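Long-range contacts in probable secreted solute-binding lipoprotein (Streptomyces coelicolor, PDB 3I3V), which probably binds a solute outside the cell for a membrane transporter, as other bacterial extracellular solute-binding proteins do: residues T14-T19 and V67-L72; R98-P103 and Y311-V316; T173-L178 and L356-V361; G198-R203 and A388-A393; H214-G219 and F377-S382. One frame throughout, in Å; residues are numbered along the deposited sequence.

Contact 1: T14-T19 and V67-L72; sequences TQLGTT and VVMVNL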
# COMPACT_ATOMS: atom_id res chain seq x y z
N THR C 14 -20.15 12.15 50.39
CA THR C 14 -19.93 10.73 50.65
C THR C 14 -20.11 10.24 52.07
O THR C 14 -19.87 10.97 53.02
CB THR C 14 -18.48 10.35 50.33
OG1 THR C 14 -18.02 11.12 49.22
CG2 THR C 14 -18.35 8.88 50.04
N GLN C 15 -20.44 8.96 52.19
CA GLN C 15 -20.59 8.31 53.48
C GLN C 15 -19.23 7.72 53.86
O GLN C 15 -19.05 7.26 54.99
CB GLN C 15 -21.61 7.18 53.42
CG GLN C 15 -23.04 7.67 53.34
CD GLN C 15 -24.04 6.54 53.40
OE1 GLN C 15 -23.91 5.55 52.67
NE2 GLN C 15 -25.04 6.67 54.26
N LEU C 16 -18.31 7.72 52.90
CA LEU C 16 -16.96 7.19 53.10
C LEU C 16 -16.01 8.31 53.48
O LEU C 16 -16.16 9.44 53.02
CB LEU C 16 -16.43 6.54 51.82
CG LEU C 16 -17.16 5.34 51.23
CD1 LEU C 16 -16.36 4.80 50.06
CD2 LEU C 16 -17.35 4.26 52.29
N GLY C 17 -15.01 7.99 54.31
CA GLY C 17 -14.06 9.02 54.70
C GLY C 17 -13.58 8.91 56.14
O GLY C 17 -12.53 9.45 56.49
N THR C 18 -14.34 8.22 56.97
CA THR C 18 -13.97 8.04 58.37
C THR C 18 -14.12 6.59 58.82
O THR C 18 -13.25 5.76 58.56
CB THR C 18 -14.78 8.95 59.30
OG1 THR C 18 -16.18 8.84 58.99
CG2 THR C 18 -14.33 10.40 59.13
N THR C 19 -15.24 6.28 59.48
CA THR C 19 -15.48 4.93 60.00
C THR C 19 -16.09 3.93 59.02
O THR C 19 -15.95 2.72 59.20
CB THR C 19 -16.39 4.98 61.24
OG1 THR C 19 -17.67 5.53 60.88
CG2 THR C 19 -15.76 5.84 62.33
N VAL C 67 -21.52 14.97 43.08
CA VAL C 67 -21.60 13.51 43.08
C VAL C 67 -21.91 13.05 44.50
O VAL C 67 -21.37 13.59 45.47
CB VAL C 67 -20.26 12.88 42.65
CG1 VAL C 67 -20.33 11.37 42.79
CG2 VAL C 67 -19.93 13.26 41.21
N VAL C 68 -22.78 12.06 44.61
CA VAL C 68 -23.15 11.53 45.91
C VAL C 68 -22.76 10.07 46.03
O VAL C 68 -22.84 9.32 45.06
CB VAL C 68 -24.68 11.66 46.14
CG1 VAL C 68 -25.01 11.30 47.58
CG2 VAL C 68 -25.14 13.08 45.81
N MSE C 69 -22.32 9.66 47.21
CA MSE C 69 -21.96 8.27 47.41
C MSE C 69 -22.76 7.70 48.56
O MSE C 69 -22.38 7.84 49.71
CB MSE C 69 -20.46 8.15 47.68
CG MSE C 69 -19.58 8.62 46.52
SE MSE C 69 -17.67 8.41 46.88
CE MSE C 69 -17.63 6.47 46.93
N VAL C 70 -23.87 7.06 48.22
CA VAL C 70 -24.77 6.45 49.21
C VAL C 70 -25.30 5.12 48.71
O VAL C 70 -25.22 4.80 47.52
CB VAL C 70 -26.02 7.33 49.50
CG1 VAL C 70 -25.83 8.08 50.78
CG2 VAL C 70 -26.30 8.27 48.33
N ASN C 71 -25.87 4.35 49.63
CA ASN C 71 -26.43 3.07 49.27
C ASN C 71 -27.88 3.28 48.84
O ASN C 71 -28.38 4.41 48.82
CB ASN C 71 -26.36 2.09 50.44
CG ASN C 71 -27.11 2.58 51.67
OD1 ASN C 71 -27.76 1.80 52.39
ND2 ASN C 71 -27.02 3.88 51.94
N LEU C 72 -28.54 2.18 48.49
CA LEU C 72 -29.92 2.23 48.05
C LEU C 72 -30.84 1.77 49.16
O LEU C 72 -30.85 0.60 49.53
CB LEU C 72 -30.13 1.34 46.82
CG LEU C 72 -31.54 1.45 46.24
CD1 LEU C 72 -31.72 2.85 45.64
CD2 LEU C 72 -31.77 0.39 45.17
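Thr14 and Met69 face each other in a parallel beta bridge. Their side chains lie side by side and point the same way. Met69 is present as selenomethionine. Thr14 CG2, placed anti to its own backbone N, lies against the start of the Met69 chain. Thr14 CG2 comes within 3.2 Å of Met69 CB, tighter than usual van der Waals contact, so the exact value is doubtful. Thr14 OG1 lies 3.6 Å from Met69 SE. The Met69 chain bends at its last torsion (chi3 66°), and Met69 CE then meets Leu16 CD1 at 3.8 Å. These two side chains cross at about a right angle.

Gln15 takes another course. Its chain crosses Val70 at about a right angle, with Gln15 CD 3.5 Å from Val70 CG1. The amides of Gln15 and Asn71 have planes only 24° apart, but Gln15 OE1 and Asn71 ND2 stay 3.6 Å from each other. The amide is held by Gly48 O, which takes a hydrogen bond from Gln15 NE2. Gln15 N gives a weak bond to Met69 O, 3.3 Å long. With an alanine at this place, Gly48 O would probably lose its side-chain donor and a gap would open beside Val70.

Strand 67-70 runs between strand 9-14 and the antiparallel strand 289-292, an arrangement consistent with a lobe of a periplasmic-binding-protein fold. Tyr26 of helix 23-36 packs on Thr14, Leu16 and Met69, while Leu51 of helix 51-60 packs on Gln15 and Val70.

Contact 2: R98-P103 and Y311-V316; sequences RGRVLP and YRPDVV
Arg100 bends at chi2 (-72°) and again at chi3 (-68°), and these two turns bring its guanidinium to the carbonyl of Tyr311. Arg100 NH2 gives Tyr311 O a bond of 2.8 Å that is nearly straight, at 164°. The oxygen lies in the guanidinium plane, while the donor is tilted from the carbonyl plane. Arg100 NE adds a weak bond to the same Tyr311 O at 3.3 Å. Pro313 covers one face of the guanidinium, with Pro313 CG 3.8 Å from Arg100 NH2. Val316 CG2 comes in at the edge. The remaining nitrogen, Arg100 NH1, bonds to Arg330 O, so both terminal nitrogens are tied to backbone carbonyls.

Val101 carries the apolar part. Val101 CG2 lies 3.9 Å from Tyr311 CE1, and the two side chains cross obliquely. Tyr311 OH bonds to Pro120 O. Glu36 of the second subunit packs on Pro313 and Asp314.

Arg312 is the N-cap residue of helix 313-323, so Arg100 grips the carbonyl just before this helix start. The contact joins the loop between helices 89-93 and 103-108 to the turn between helices 300-310 and 313-323.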
# COMPACT_ATOMS: atom_id res chain seq x y z
N ARG C 98 -21.12 0.47 31.14
CA ARG C 98 -21.95 -0.69 31.45
C ARG C 98 -21.17 -1.82 30.81
O ARG C 98 -20.57 -1.64 29.75
CB ARG C 98 -23.35 -0.55 30.85
CG ARG C 98 -23.41 -0.43 29.34
CD ARG C 98 -23.92 -1.72 28.70
NE ARG C 98 -25.15 -2.21 29.33
CZ ARG C 98 -26.27 -1.50 29.48
NH1 ARG C 98 -26.34 -0.26 29.03
NH2 ARG C 98 -27.33 -2.05 30.06
N GLY C 99 -21.17 -2.99 31.42
CA GLY C 99 -20.38 -4.07 30.85
C GLY C 99 -19.24 -4.24 31.84
O GLY C 99 -18.62 -5.30 31.92
N ARG C 100 -18.98 -3.17 32.58
CA ARG C 100 -17.97 -3.17 33.63
C ARG C 100 -18.75 -3.54 34.90
O ARG C 100 -18.17 -3.86 35.93
CB ARG C 100 -17.34 -1.78 33.80
CG ARG C 100 -16.27 -1.43 32.79
CD ARG C 100 -15.00 -2.22 33.04
NE ARG C 100 -14.36 -1.82 34.29
CZ ARG C 100 -14.04 -2.65 35.28
NH1 ARG C 100 -14.30 -3.95 35.18
NH2 ARG C 100 -13.46 -2.19 36.37
N VAL C 101 -20.08 -3.49 34.78
CA VAL C 101 -21.00 -3.78 35.88
C VAL C 101 -21.60 -5.19 35.84
O VAL C 101 -22.03 -5.65 34.78
CB VAL C 101 -22.18 -2.77 35.88
CG1 VAL C 101 -23.04 -2.97 37.11
CG2 VAL C 101 -21.66 -1.34 35.78
N LEU C 102 -21.64 -5.86 36.98
CA LEU C 102 -22.22 -7.20 37.04
C LEU C 102 -23.68 -7.09 36.60
O LEU C 102 -24.42 -6.27 37.13
CB LEU C 102 -22.13 -7.73 38.47
CG LEU C 102 -20.99 -8.67 38.88
CD1 LEU C 102 -19.83 -8.59 37.91
CD2 LEU C 102 -20.55 -8.32 40.29
N PRO C 103 -24.12 -7.92 35.63
CA PRO C 103 -25.50 -7.87 35.15
C PRO C 103 -26.56 -7.74 36.25
O PRO C 103 -27.45 -6.90 36.17
CB PRO C 103 -25.64 -9.16 34.36
CG PRO C 103 -24.28 -9.31 33.77
CD PRO C 103 -23.39 -9.01 34.96
N TYR C 311 -13.93 3.55 38.26
CA TYR C 311 -14.30 2.34 37.53
C TYR C 311 -13.10 1.66 36.86
O TYR C 311 -13.24 0.60 36.26
CB TYR C 311 -15.36 2.64 36.46
CG TYR C 311 -16.78 2.37 36.89
CD1 TYR C 311 -17.68 1.74 36.04
CD2 TYR C 311 -17.22 2.72 38.17
CE1 TYR C 311 -18.98 1.46 36.43
CE2 TYR C 311 -18.53 2.44 38.57
CZ TYR C 311 -19.40 1.82 37.70
OH TYR C 311 -20.69 1.53 38.10
N ARG C 312 -11.92 2.27 36.95
CA ARG C 312 -10.73 1.68 36.34
C ARG C 312 -10.33 0.41 37.11
O ARG C 312 -10.28 0.42 38.34
CB ARG C 312 -9.57 2.69 36.33
CG ARG C 312 -8.64 2.56 35.12
CD ARG C 312 -7.78 3.80 34.97
NE ARG C 312 -6.80 3.90 36.04
CZ ARG C 312 -6.29 5.03 36.48
NH1 ARG C 312 -6.67 6.19 35.93
NH2 ARG C 312 -5.39 5.02 37.46
N PRO C 313 -10.01 -0.68 36.39
CA PRO C 313 -9.62 -1.94 37.02
C PRO C 313 -8.61 -1.87 38.16
O PRO C 313 -8.80 -2.55 39.18
CB PRO C 313 -9.12 -2.75 35.84
CG PRO C 313 -10.05 -2.32 34.75
CD PRO C 313 -10.02 -0.82 34.92
N ASP C 314 -7.56 -1.08 38.03
CA ASP C 314 -6.56 -0.99 39.09
C ASP C 314 -7.11 -0.37 40.37
O ASP C 314 -6.68 -0.71 41.47
CB ASP C 314 -5.34 -0.18 38.63
CG ASP C 314 -5.69 1.23 38.24
OD1 ASP C 314 -4.90 2.15 38.57
OD2 ASP C 314 -6.74 1.42 37.60
N VAL C 315 -8.05 0.56 40.21
CA VAL C 315 -8.65 1.23 41.35
C VAL C 315 -9.62 0.27 42.03
O VAL C 315 -9.70 0.21 43.25
CB VAL C 315 -9.42 2.50 40.91
CG1 VAL C 315 -10.01 3.18 42.12
CG2 VAL C 315 -8.47 3.45 40.19
N VAL C 316 -10.36 -0.47 41.21
CA VAL C 316 -11.31 -1.44 41.72
C VAL C 316 -10.58 -2.51 42.53
O VAL C 316 -10.98 -2.85 43.64
CB VAL C 316 -12.06 -2.10 40.56
CG1 VAL C 316 -12.93 -3.22 41.07
CG2 VAL C 316 -12.90 -1.05 39.84

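Contact 3: T173-L178 and L356-V361; sequences TGQKLL and LPDVYV
Lys176 on helix 172-182 reaches across to Leu356 and Asp358, in the connection that leads from strand 352-354 to helix 363-377. This is helix-to-loop packing beside strand 280-284, whose Ile282 touches both Lys176 and Leu356. The lysine chain bends at chi2 (69°) and chi3 (71°), which turns its apolar part to Leu356 and its amine to Asp358. Lys176 CD lies 3.4 Å from Leu356 CD1, closer than usual van der Waals contact, so that value is doubtful. The two side chains cross at a slant.

The amine has two oxygen partners. Lys176 NZ forms a salt bridge with Asp358 OD1 at 3.2 Å, meeting the oxygen on its syn side and 20° out of the carboxylate plane. Lys176 NZ also bonds to Gln175 OE1 at 3.2 Å, in the carbonyl plane and on a lone pair. Gln175, the preceding residue of the helix, packs on Leu369, Ile370 and Thr373 of helix 363-377. Within the loop, Pro357 O accepts from Tyr360 N and Val361 N.

Lys176 is a buried residue, and its ammonium is met by one charged oxygen and one neutral one. Asp358 is exposed. The negative charge of Asp358 would be expected to favour the protonated form of Lys176, and the amide oxygen of Gln175 probably adds to this.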
# COMPACT_ATOMS: atom_id res chain seq x y z
N THR C 173 -29.04 -10.14 62.21
CA THR C 173 -28.41 -11.37 61.74
C THR C 173 -29.46 -12.46 61.66
O THR C 173 -29.61 -13.12 60.62
CB THR C 173 -27.23 -11.80 62.66
OG1 THR C 173 -27.69 -11.90 64.02
CG2 THR C 173 -26.11 -10.78 62.60
N GLY C 174 -30.20 -12.63 62.74
CA GLY C 174 -31.26 -13.63 62.76
C GLY C 174 -32.33 -13.35 61.71
O GLY C 174 -32.79 -14.27 61.03
N GLN C 175 -32.71 -12.08 61.57
CA GLN C 175 -33.74 -11.71 60.60
C GLN C 175 -33.31 -11.98 59.16
O GLN C 175 -34.14 -12.37 58.33
CB GLN C 175 -34.18 -10.24 60.80
CG GLN C 175 -33.67 -9.22 59.79
CD GLN C 175 -34.59 -9.02 58.60
OE1 GLN C 175 -34.30 -8.22 57.71
NE2 GLN C 175 -35.70 -9.74 58.58
N LYS C 176 -32.03 -11.80 58.85
CA LYS C 176 -31.52 -12.07 57.50
C LYS C 176 -31.35 -13.58 57.22
O LYS C 176 -31.62 -14.04 56.11
CB LYS C 176 -30.18 -11.36 57.30
CG LYS C 176 -30.17 -10.35 56.15
CD LYS C 176 -31.03 -9.12 56.44
CE LYS C 176 -30.39 -8.25 57.49
NZ LYS C 176 -31.27 -7.12 57.90
N LEU C 177 -30.92 -14.34 58.23
CA LEU C 177 -30.71 -15.78 58.06
C LEU C 177 -32.05 -16.50 57.89
O LEU C 177 -32.17 -17.41 57.07
CB LEU C 177 -29.98 -16.39 59.26
CG LEU C 177 -28.96 -17.52 59.00
CD1 LEU C 177 -28.99 -18.48 60.18
CD2 LEU C 177 -29.28 -18.28 57.72
N LEU C 178 -33.06 -16.07 58.66
CA LEU C 178 -34.40 -16.66 58.57
C LEU C 178 -34.97 -16.42 57.18
O LEU C 178 -35.57 -17.31 56.58
CB LEU C 178 -35.35 -16.01 59.60
CG LEU C 178 -36.63 -16.72 60.06
CD1 LEU C 178 -37.74 -15.69 60.12
CD2 LEU C 178 -37.03 -17.88 59.15
N LEU C 356 -31.34 -10.11 49.56
CA LEU C 356 -31.23 -9.37 50.81
C LEU C 356 -32.52 -8.54 50.87
O LEU C 356 -32.69 -7.60 50.10
CB LEU C 356 -30.02 -8.45 50.80
CG LEU C 356 -29.97 -7.53 52.04
CD1 LEU C 356 -29.86 -8.39 53.28
CD2 LEU C 356 -28.81 -6.56 51.96
N PRO C 357 -33.43 -8.87 51.79
CA PRO C 357 -34.72 -8.18 51.95
C PRO C 357 -34.72 -6.66 52.19
O PRO C 357 -35.64 -5.97 51.76
CB PRO C 357 -35.37 -8.93 53.12
CG PRO C 357 -34.72 -10.29 53.06
CD PRO C 357 -33.29 -9.93 52.79
N ASP C 358 -33.69 -6.17 52.88
CA ASP C 358 -33.58 -4.76 53.24
C ASP C 358 -34.23 -3.70 52.36
O ASP C 358 -35.09 -2.95 52.82
CB ASP C 358 -32.11 -4.42 53.43
CG ASP C 358 -31.51 -5.14 54.61
OD1 ASP C 358 -31.93 -6.28 54.86
OD2 ASP C 358 -30.61 -4.58 55.27
N VAL C 359 -33.82 -3.63 51.10
CA VAL C 359 -34.36 -2.63 50.18
C VAL C 359 -35.86 -2.71 49.98
O VAL C 359 -36.50 -1.69 49.73
CB VAL C 359 -33.70 -2.75 48.78
CG1 VAL C 359 -33.55 -1.37 48.16
CG2 VAL C 359 -32.37 -3.48 48.88
N TYR C 360 -36.43 -3.91 50.08
CA TYR C 360 -37.85 -4.11 49.84
C TYR C 360 -38.78 -4.06 51.04
O TYR C 360 -40.00 -3.92 50.88
CB TYR C 360 -38.06 -5.44 49.10
CG TYR C 360 -37.05 -5.69 48.01
CD1 TYR C 360 -35.84 -6.31 48.29
CD2 TYR C 360 -37.29 -5.27 46.70
CE1 TYR C 360 -34.88 -6.51 47.29
CE2 TYR C 360 -36.34 -5.46 45.69
CZ TYR C 360 -35.13 -6.09 46.00
OH TYR C 360 -34.20 -6.28 45.00
N VAL C 361 -38.23 -4.20 52.24
CA VAL C 361 -39.04 -4.17 53.45
C VAL C 361 -39.42 -2.74 53.82
O VAL C 361 -38.55 -1.91 54.08
CB VAL C 361 -38.28 -4.80 54.64
CG1 VAL C 361 -39.12 -4.69 55.90
CG2 VAL C 361 -37.95 -6.28 54.35

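Contact 4: G198-R203 and A388-A393; sequences GDFGVR and AALESA
Leu390 lies over one face of the Phe200 ring, and this pair is the tightly packed half of the contact. The contact joins helix 383-392 to the loop between helices 188-197 and 203-217. Leu390 CB sits 3.8 Å from the centroid of the Phe200 ring and 15° off its normal, which makes a CH-pi contact. Leu390 CG and CD2 continue across the ring, with Leu390 CD2 3.9 Å from Phe200 CD1. The two side chains cross at about a right angle. Tyr195 meets Phe200 edge-to-face, and Val194 of helix 188-197 packs on it too. Leu178 and Ile182 of helix 172-182 close on Leu390.

Glu391 makes the looser, partly exposed half. Its CG stands anti to the carbonyl carbon (chi1 -60°), and from there the chain runs extended past the edge of the Phe200 ring. Glu391 CG is 3.7 Å from Phe200 CD2. The carboxylate goes on to the loop backbone, but its hold there is slight. Phe200 N gives Glu391 OE2 a weak bond, well bent at 128°. A long, weak ion pair links the same oxygen to Arg387. Asp199 OD1 lies 4.5 Å from Glu391 OE2, and these like charges would be expected to make the placing of the two carboxylates less favourable. Asp199 OD2 is bonded to His193.

Gly198, the first residue past helix 188-197, has a positive phi. Its CA is the nearest of this segment to that of Glu391, and Gly198 O stands 3.6 Å from Glu391 CG.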
# COMPACT_ATOMS: atom_id res chain seq x y z
N GLY C 198 -45.42 -8.59 52.58
CA GLY C 198 -45.59 -9.30 53.83
C GLY C 198 -46.55 -10.46 53.68
O GLY C 198 -47.28 -10.80 54.60
N ASP C 199 -46.54 -11.07 52.49
CA ASP C 199 -47.41 -12.20 52.19
C ASP C 199 -46.66 -13.52 52.29
O ASP C 199 -46.12 -14.04 51.30
CB ASP C 199 -48.00 -12.02 50.79
CG ASP C 199 -48.92 -13.15 50.38
OD1 ASP C 199 -49.63 -13.69 51.26
OD2 ASP C 199 -48.93 -13.49 49.18
N PHE C 200 -46.62 -14.07 53.50
CA PHE C 200 -45.92 -15.33 53.75
C PHE C 200 -46.81 -16.55 53.53
O PHE C 200 -46.50 -17.65 53.98
CB PHE C 200 -45.37 -15.30 55.18
CG PHE C 200 -44.27 -14.30 55.37
CD1 PHE C 200 -42.94 -14.65 55.12
CD2 PHE C 200 -44.56 -12.99 55.72
CE1 PHE C 200 -41.92 -13.70 55.21
CE2 PHE C 200 -43.56 -12.04 55.81
CZ PHE C 200 -42.24 -12.39 55.56
N GLY C 201 -47.91 -16.35 52.81
CA GLY C 201 -48.83 -17.43 52.54
C GLY C 201 -48.54 -18.14 51.23
O GLY C 201 -48.98 -19.28 51.04
N VAL C 202 -47.83 -17.48 50.32
CA VAL C 202 -47.48 -18.09 49.04
C VAL C 202 -46.77 -19.41 49.35
O VAL C 202 -45.94 -19.47 50.26
CB VAL C 202 -46.57 -17.17 48.20
CG1 VAL C 202 -47.32 -15.90 47.84
CG2 VAL C 202 -45.31 -16.83 48.98
N ARG C 203 -47.10 -20.45 48.59
CA ARG C 203 -46.54 -21.78 48.80
C ARG C 203 -45.05 -21.84 49.08
O ARG C 203 -44.60 -22.64 49.89
CB ARG C 203 -46.90 -22.68 47.61
CG ARG C 203 -48.37 -23.13 47.58
CD ARG C 203 -49.35 -21.95 47.68
NE ARG C 203 -49.05 -20.91 46.71
CZ ARG C 203 -49.68 -19.74 46.63
NH1 ARG C 203 -50.66 -19.44 47.47
NH2 ARG C 203 -49.32 -18.86 45.70
N ALA C 388 -47.70 -16.10 61.16
CA ALA C 388 -48.55 -15.05 61.70
C ALA C 388 -47.71 -13.91 62.28
O ALA C 388 -48.02 -12.72 62.10
CB ALA C 388 -49.48 -15.63 62.79
N ALA C 389 -46.63 -14.26 62.98
CA ALA C 389 -45.76 -13.26 63.57
C ALA C 389 -45.06 -12.44 62.47
O ALA C 389 -44.93 -11.23 62.59
CB ALA C 389 -44.72 -13.94 64.46
N LEU C 390 -44.63 -13.11 61.41
CA LEU C 390 -43.96 -12.43 60.32
C LEU C 390 -44.94 -11.45 59.66
O LEU C 390 -44.65 -10.27 59.52
CB LEU C 390 -43.46 -13.46 59.30
CG LEU C 390 -41.96 -13.83 59.22
CD1 LEU C 390 -41.24 -13.56 60.53
CD2 LEU C 390 -41.85 -15.30 58.83
N GLU C 391 -46.12 -11.96 59.28
CA GLU C 391 -47.13 -11.14 58.63
C GLU C 391 -47.61 -9.96 59.48
O GLU C 391 -47.98 -8.92 58.94
CB GLU C 391 -48.32 -12.01 58.24
CG GLU C 391 -47.97 -13.13 57.27
CD GLU C 391 -49.20 -13.84 56.72
OE1 GLU C 391 -50.28 -13.72 57.34
OE2 GLU C 391 -49.08 -14.52 55.68
N SER C 392 -47.59 -10.12 60.80
CA SER C 392 -48.02 -9.06 61.70
C SER C 392 -47.01 -7.93 61.76
O SER C 392 -47.31 -6.83 62.22
CB SER C 392 -48.23 -9.60 63.11
OG SER C 392 -49.61 -9.76 63.40
N ALA C 393 -45.79 -8.21 61.30
CA ALA C 393 -44.74 -7.22 61.30
C ALA C 393 -45.11 -6.13 60.30
O ALA C 393 -44.59 -5.01 60.37
CB ALA C 393 -43.40 -7.86 60.94

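Contact 5: H214-G219 and F377-S382; sequences HLRDAG and FTRGTS
Thr381 O is gripped by both terminal nitrogens of Arg216. Arg216 NH2 lies 2.9 Å from Thr381 O, and Arg216 NH1 lies 3.1 Å from the same oxygen. The oxygen is close to the guanidinium plane in both bonds. Arg216 NH1 meets Thr381 O on a lone pair of that oxygen, in the carbonyl plane, whereas NH2 comes from above that plane. Arg216 NH1 also bonds to Ser376 O. Farther back, Arg216 CD rests 3.4 Å from Phe377 O.

Asp217 is the second link. Gly380 N meets Asp217 OD2 at 3.0 Å in a nearly straight bond (172°), from above the carboxylate plane. Arg216 NE forms a salt bridge with the same Asp217 OD2, at 2.9 Å. A leucine in place of Arg216 would probably leave Thr381 O without both donors and Asp217 without its charged mate.

Two backbone motifs meet here. Helix 203-217 ends in a Schellman motif at Gly219, and residues 378-381 form a type II beta turn with Gly380 at its third position. Thr381 OG1 and Thr381 N reach Thr378 O from the same face and brace this turn.

Arg379 reaches back to the helix end, its chain bent at chi3 (73°). Arg379 NH2 bonds to Asp217 O, though the 2.5 Å separation is very short and doubtful as a value. Gly219 CA lies over one face of the Arg379 guanidinium.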
# COMPACT_ATOMS: atom_id res chain seq x y z
N HIS C 214 -38.25 -27.06 60.85
CA HIS C 214 -37.70 -28.40 60.98
C HIS C 214 -36.26 -28.27 61.50
O HIS C 214 -35.92 -28.82 62.54
CB HIS C 214 -37.75 -29.10 59.61
CG HIS C 214 -37.36 -30.55 59.64
ND1 HIS C 214 -37.81 -31.42 60.61
CD2 HIS C 214 -36.59 -31.29 58.80
CE1 HIS C 214 -37.33 -32.63 60.37
NE2 HIS C 214 -36.60 -32.58 59.27
N LEU C 215 -35.43 -27.51 60.79
CA LEU C 215 -34.04 -27.30 61.18
C LEU C 215 -33.91 -26.82 62.62
O LEU C 215 -33.16 -27.39 63.41
CB LEU C 215 -33.36 -26.31 60.24
CG LEU C 215 -33.15 -26.78 58.79
CD1 LEU C 215 -32.60 -25.64 57.94
CD2 LEU C 215 -32.21 -27.97 58.78
N ARG C 216 -34.64 -25.76 62.96
CA ARG C 216 -34.62 -25.19 64.30
C ARG C 216 -35.03 -26.18 65.41
O ARG C 216 -34.38 -26.27 66.45
CB ARG C 216 -35.57 -23.98 64.33
CG ARG C 216 -35.83 -23.39 65.71
CD ARG C 216 -37.17 -22.67 65.72
NE ARG C 216 -38.25 -23.63 65.47
CZ ARG C 216 -39.52 -23.31 65.30
NH1 ARG C 216 -39.91 -22.05 65.34
NH2 ARG C 216 -40.41 -24.26 65.07
N ASP C 217 -36.12 -26.90 65.19
CA ASP C 217 -36.59 -27.86 66.17
C ASP C 217 -35.59 -29.00 66.31
O ASP C 217 -35.45 -29.58 67.39
CB ASP C 217 -37.97 -28.40 65.78
CG ASP C 217 -39.08 -27.38 65.99
OD1 ASP C 217 -40.25 -27.66 65.65
OD2 ASP C 217 -38.79 -26.28 66.52
N ALA C 218 -34.86 -29.29 65.24
CA ALA C 218 -33.87 -30.36 65.27
C ALA C 218 -32.61 -29.93 66.01
O ALA C 218 -31.67 -30.72 66.16
CB ALA C 218 -33.53 -30.78 63.85
N GLY C 219 -32.59 -28.68 66.46
CA GLY C 219 -31.44 -28.16 67.19
C GLY C 219 -30.27 -27.72 66.33
O GLY C 219 -29.12 -27.85 66.73
N PHE C 377 -37.50 -18.03 66.16
CA PHE C 377 -36.37 -18.89 66.48
C PHE C 377 -36.57 -19.75 67.73
O PHE C 377 -35.76 -20.63 68.03
CB PHE C 377 -35.09 -18.06 66.66
CG PHE C 377 -34.24 -17.98 65.42
CD1 PHE C 377 -34.42 -16.96 64.50
CD2 PHE C 377 -33.26 -18.94 65.18
CE1 PHE C 377 -33.63 -16.88 63.35
CE2 PHE C 377 -32.46 -18.87 64.04
CZ PHE C 377 -32.65 -17.84 63.12
N THR C 378 -37.65 -19.50 68.47
CA THR C 378 -37.95 -20.25 69.69
C THR C 378 -38.48 -21.63 69.32
O THR C 378 -39.53 -21.76 68.70
CB THR C 378 -39.01 -19.52 70.53
OG1 THR C 378 -38.61 -18.15 70.71
CG2 THR C 378 -39.15 -20.17 71.89
N ARG C 379 -37.74 -22.67 69.71
CA ARG C 379 -38.13 -24.04 69.39
C ARG C 379 -39.55 -24.40 69.79
O ARG C 379 -40.04 -24.00 70.84
CB ARG C 379 -37.16 -25.02 70.05
CG ARG C 379 -35.72 -24.71 69.75
CD ARG C 379 -34.79 -25.70 70.40
NE ARG C 379 -34.82 -27.01 69.76
CZ ARG C 379 -33.85 -27.91 69.90
NH1 ARG C 379 -32.80 -27.62 70.65
NH2 ARG C 379 -33.94 -29.08 69.29
N GLY C 380 -40.21 -25.17 68.93
CA GLY C 380 -41.57 -25.58 69.20
C GLY C 380 -42.61 -24.66 68.61
O GLY C 380 -43.77 -25.05 68.47
N THR C 381 -42.21 -23.44 68.25
CA THR C 381 -43.12 -22.44 67.68
C THR C 381 -43.62 -22.88 66.31
O THR C 381 -42.88 -22.86 65.33
CB THR C 381 -42.44 -21.07 67.53
OG1 THR C 381 -41.97 -20.64 68.81
CG2 THR C 381 -43.41 -20.05 66.98
N SER C 382 -44.88 -23.27 66.26
CA SER C 382 -45.51 -23.75 65.03
C SER C 382 -45.27 -22.87 63.82
O SER C 382 -45.12 -21.66 63.94
CB SER C 382 -47.02 -23.90 65.23
OG SER C 382 -47.59 -22.67 65.66

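Contacts 1 and 2 lie in the lobe with the four-stranded sheet, their centres 18 Å apart. Contacts 3, 4 and 5 gather around helices 172-182, 363-377 and 383-392, with centres 14 to 19 Å apart. Contact 3 touches contact 4 through Leu178 and Leu390, and contact 5 through Gly174 and Phe377. Contact 1 reaches contact 3 through Leu72 and Val359. Contacts 2 and 5 are farthest apart, with centres 43 Å from each other. Along the chain contact 1 closes first. Contact 2 crosses contacts 3, 4 and 5, and contact 5 is nested inside contact 4. The chain thus passes between lobes more than once, as in periplasmic binding proteins.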